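Local coordinates for protein halogenase (Chondromyces crocatus, PDB 3E1T) that probably chlorinates a precursor of chondrochloren as a flavin-dependent halogenase, using bound FAD, at residues 316-321 and 352-357. Numbering follows the deposited sequence.
Sequences VHLATY and RREYGN. With FAD (flavin-adenine dinucleotide), chain C.
Glu354 reaches from helix 340-368 to His317, Leu318 and Tyr321 on helix 315-333. The two helix segments run almost antiparallel, with their axes 10.7 Å apart. The contact is made mostly by side chains.

Followed outward, the glutamate passes from Tyr321 to Leu318 and then to His317, with CG near all three. Its CB lies 3.8 Å from Tyr321 CE2, and the tyrosine ring slants across the start of the side chain. Its CG packs against the methyl CD2 of Leu318, 3.7 Å away. That same methyl also nears the backbone of Tyr355. The glutamate chain then bends at chi2 (73°), which turns the carboxylate toward the histidine. At the tip, OE2 accepts a hydrogen bond from His317 NE2, 2.7 Å long, with an N-H...O angle of 159°. The oxygen sits at the edge of the imidazole, close to the ring plane. The bond leaves the carboxylate plane, however, because NE2 comes in from above it. The ring and carboxylate planes are steeply inclined to each other.

With CG anti to the backbone N (chi1 161°), the His317 side chain is carried toward helix 340-368. It also touches Leu51 and helix 52-61. Were Glu354 replaced by an alanine, His317 NE2 would probably lose this acceptor, and a gap would be likely to open beside Leu318 and Tyr321.

On the FAD side of helix 315-333, Val316 N donates a hydrogen bond to flavin O2, 2.8 Å away. Ala319 CB lies near the phosphate oxygen O2P. The arrangement is an antiparallel helix pair joined by a His-carboxylate hydrogen bond. Its first helix carries, near its N-terminus, the backbone amide that binds the flavin C2 carbonyl, as in related FAD-dependent monooxygenases and halogenases.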
loop_
_atom_site.group_PDB
_atom_site.type_symbol
_atom_site.label_atom_id
_atom_site.label_comp_id
_atom_site.label_asym_id
_atom_site.label_seq_id
_atom_site.Cartn_x
_atom_site.Cartn_y
_atom_site.Cartn_z
ATOM N N VAL A 316 -2.491 1.915 -1.438
ATOM C CA VAL A 316 -2.849 2.908 -2.462
ATOM C C VAL A 316 -2.711 4.329 -1.934
ATOM O O VAL A 316 -2.347 5.238 -2.681
ATOM C CB VAL A 316 -4.222 2.644 -3.105
ATOM C CG1 VAL A 316 -4.660 3.822 -3.970
ATOM C CG2 VAL A 316 -4.180 1.354 -3.947
ATOM N N HIS A 317 -2.968 4.524 -0.643
ATOM C CA HIS A 317 -2.759 5.824 -0.024
ATOM C C HIS A 317 -1.287 6.238 -0.101
ATOM O O HIS A 317 -0.977 7.380 -0.450
ATOM C CB HIS A 317 -3.252 5.805 1.433
ATOM C CG HIS A 317 -2.700 6.907 2.283
ATOM N ND1 HIS A 317 -2.976 8.235 2.052
ATOM C CD2 HIS A 317 -1.909 6.876 3.381
ATOM C CE1 HIS A 317 -2.371 8.980 2.962
ATOM N NE2 HIS A 317 -1.711 8.179 3.778
ATOM N N LEU A 318 -0.392 5.315 0.251
ATOM C CA LEU A 318 1.042 5.579 0.247
ATOM C C LEU A 318 1.528 5.906 -1.163
ATOM O O LEU A 318 2.295 6.841 -1.357
ATOM C CB LEU A 318 1.822 4.373 0.820
ATOM C CG LEU A 318 1.786 4.254 2.354
ATOM C CD1 LEU A 318 2.503 3.007 2.826
ATOM C CD2 LEU A 318 2.375 5.476 3.004
ATOM N N ALA A 319 1.073 5.118 -2.129
ATOM C CA ALA A 319 1.405 5.338 -3.539
ATOM C C ALA A 319 0.957 6.722 -4.032
ATOM O O ALA A 319 1.721 7.427 -4.702
ATOM C CB ALA A 319 0.799 4.248 -4.394
ATOM N N THR A 320 -0.270 7.109 -3.680
ATOM C CA THR A 320 -0.853 8.364 -4.154
ATOM C C THR A 320 -0.317 9.557 -3.379
ATOM O O THR A 320 -0.183 10.647 -3.933
ATOM C CB THR A 320 -2.414 8.355 -4.122
ATOM O OG1 THR A 320 -2.890 8.124 -2.783
ATOM C CG2 THR A 320 -2.972 7.287 -5.059
ATOM N N TYR A 321 -0.003 9.361 -2.100
ATOM C CA TYR A 321 0.612 10.424 -1.309
ATOM C C TYR A 321 2.037 10.680 -1.782
ATOM O O TYR A 321 2.434 11.832 -1.905
ATOM C CB TYR A 321 0.616 10.078 0.173
ATOM C CG TYR A 321 1.254 11.088 1.088
ATOM C CD1 TYR A 321 0.862 12.432 1.077
ATOM C CD2 TYR A 321 2.222 10.696 2.011
ATOM C CE1 TYR A 321 1.432 13.349 1.950
ATOM C CE2 TYR A 321 2.797 11.608 2.872
ATOM C CZ TYR A 321 2.392 12.923 2.842
ATOM O OH TYR A 321 2.962 13.816 3.717
ATOM N N ARG A 352 8.754 8.803 4.224
ATOM C CA ARG A 352 9.251 7.928 5.286
ATOM C C ARG A 352 8.445 8.133 6.582
ATOM O O ARG A 352 8.238 7.189 7.344
ATOM C CB ARG A 352 10.739 8.188 5.555
ATOM C CG ARG A 352 11.670 7.626 4.495
ATOM C CD ARG A 352 13.167 7.714 4.858
ATOM N NE ARG A 352 13.948 7.147 3.760
ATOM C CZ ARG A 352 14.124 5.844 3.543
ATOM N NH1 ARG A 352 13.631 4.943 4.388
ATOM N NH2 ARG A 352 14.817 5.436 2.484
ATOM N N ARG A 353 7.993 9.363 6.817
ATOM C CA ARG A 353 7.179 9.665 7.993
ATOM C C ARG A 353 5.848 8.930 7.940
ATOM O O ARG A 353 5.451 8.319 8.934
ATOM C CB ARG A 353 6.960 11.169 8.156
ATOM C CG ARG A 353 8.159 11.856 8.727
ATOM C CD ARG A 353 8.140 13.367 8.532
ATOM N NE ARG A 353 7.285 14.063 9.492
ATOM C CZ ARG A 353 7.595 14.293 10.767
ATOM N NH1 ARG A 353 8.736 13.857 11.284
ATOM N NH2 ARG A 353 6.749 14.950 11.544
ATOM N N GLU A 354 5.176 8.973 6.786
ATOM C CA GLU A 354 3.882 8.320 6.640
ATOM C C GLU A 354 4.014 6.784 6.601
ATOM O O GLU A 354 3.205 6.074 7.210
ATOM C CB GLU A 354 3.137 8.850 5.408
ATOM C CG GLU A 354 1.707 8.310 5.233
ATOM C CD GLU A 354 0.670 8.886 6.236
ATOM O OE1 GLU A 354 1.001 9.743 7.095
ATOM O OE2 GLU A 354 -0.498 8.467 6.147
ATOM N N TYR A 355 5.024 6.291 5.884
ATOM C CA TYR A 355 5.353 4.861 5.854
ATOM C C TYR A 355 5.693 4.344 7.262
ATOM O O TYR A 355 5.218 3.272 7.662
ATOM C CB TYR A 355 6.512 4.592 4.881
ATOM C CG TYR A 355 7.190 3.246 5.031
ATOM C CD1 TYR A 355 6.673 2.100 4.410
ATOM C CD2 TYR A 355 8.369 3.121 5.772
ATOM C CE1 TYR A 355 7.317 0.854 4.548
ATOM C CE2 TYR A 355 9.010 1.882 5.919
ATOM C CZ TYR A 355 8.476 0.768 5.310
ATOM O OH TYR A 355 9.121 -0.428 5.449
ATOM N N GLY A 356 6.513 5.110 7.983
ATOM C CA GLY A 356 6.912 4.818 9.366
ATOM C C GLY A 356 5.761 4.775 10.360
ATOM O O GLY A 356 5.713 3.903 11.244
ATOM N N ASN A 357 4.842 5.723 10.224
ATOM C CA ASN A 357 3.622 5.759 11.027
ATOM C C ASN A 357 2.798 4.477 10.893
ATOM O O ASN A 357 2.341 3.918 11.889
ATOM C CB ASN A 357 2.768 6.971 10.648
ATOM C CG ASN A 357 3.276 8.269 11.278
ATOM O OD1 ASN A 357 4.207 8.258 12.058
ATOM N ND2 ASN A 357 2.660 9.386 10.922
HETATM P PA FAD C . 1.004 -0.912 -9.104
HETATM O O1A FAD C . -0.456 -0.809 -8.745
HETATM O O2A FAD C . 1.602 -2.265 -8.934
HETATM O O5B FAD C . 1.145 -0.478 -10.653
HETATM C C5B FAD C . 2.411 -0.409 -11.290
HETATM C C4B FAD C . 2.220 -0.456 -12.809
HETATM O O4B FAD C . 3.466 -0.505 -13.474
HETATM C C3B FAD C . 1.454 -1.706 -13.228
HETATM O O3B FAD C . 0.338 -1.294 -13.984
HETATM C C2B FAD C . 2.417 -2.489 -14.097
HETATM O O2B FAD C . 1.744 -3.033 -15.197
HETATM C C1B FAD C . 3.408 -1.426 -14.534
HETATM N N9A FAD C . 4.774 -1.906 -14.812
HETATM C C8A FAD C . 5.502 -2.871 -14.164
HETATM N N7A FAD C . 6.715 -2.947 -14.759
HETATM C C5A FAD C . 6.777 -2.039 -15.764
HETATM C C6A FAD C . 7.765 -1.695 -16.700
HETATM N N6A FAD C . 8.901 -2.395 -16.809
HETATM N N1A FAD C . 7.500 -0.699 -17.610
HETATM C C2A FAD C . 6.284 -0.066 -17.638
HETATM N N3A FAD C . 5.318 -0.423 -16.722
HETATM C C4A FAD C . 5.561 -1.382 -15.801
HETATM N N1 FAD C . -3.583 -1.483 -0.949
HETATM C C2 FAD C . -4.728 -0.817 -0.610
HETATM O O2 FAD C . -4.744 0.405 -0.730
HETATM N N3 FAD C . -5.815 -1.529 -0.131
HETATM C C4 FAD C . -5.760 -2.913 -0.005
HETATM O O4 FAD C . -6.733 -3.552 0.400
HETATM C C4X FAD C . -4.590 -3.584 -0.337
HETATM N N5 FAD C . -4.496 -4.959 -0.227
HETATM C C5X FAD C . -3.323 -5.601 -0.574
HETATM C C6 FAD C . -3.212 -6.991 -0.457
HETATM C C7 FAD C . -2.015 -7.632 -0.811
HETATM C C7M FAD C . -1.840 -9.086 -0.471
HETATM C C8 FAD C . -0.926 -6.887 -1.277
HETATM C C8M FAD C . 0.439 -7.508 -1.473
HETATM C C9 FAD C . -1.048 -5.507 -1.402
HETATM C C9A FAD C . -2.237 -4.857 -1.051
HETATM N N10 FAD C . -2.331 -3.485 -1.190
HETATM C C10 FAD C . -3.498 -2.847 -0.826
HETATM C "C1'" FAD C . -1.197 -2.688 -1.812
HETATM C "C2'" FAD C . -1.452 -2.258 -3.262
HETATM O "O2'" FAD C . -1.515 -3.425 -4.056
HETATM C "C3'" FAD C . -0.316 -1.362 -3.779
HETATM O "O3'" FAD C . 0.186 -0.541 -2.747
HETATM C "C4'" FAD C . -0.706 -0.412 -4.911
HETATM O "O4'" FAD C . -1.140 -1.161 -6.024
HETATM C "C5'" FAD C . 0.508 0.428 -5.306
HETATM O "O5'" FAD C . 0.266 1.058 -6.535
HETATM P P FAD C . 1.469 1.441 -7.527
HETATM O O1P FAD C . 0.994 2.528 -8.468
HETATM O O2P FAD C . 2.660 1.914 -6.755
HETATM O O3P FAD C . 1.888 0.081 -8.231
#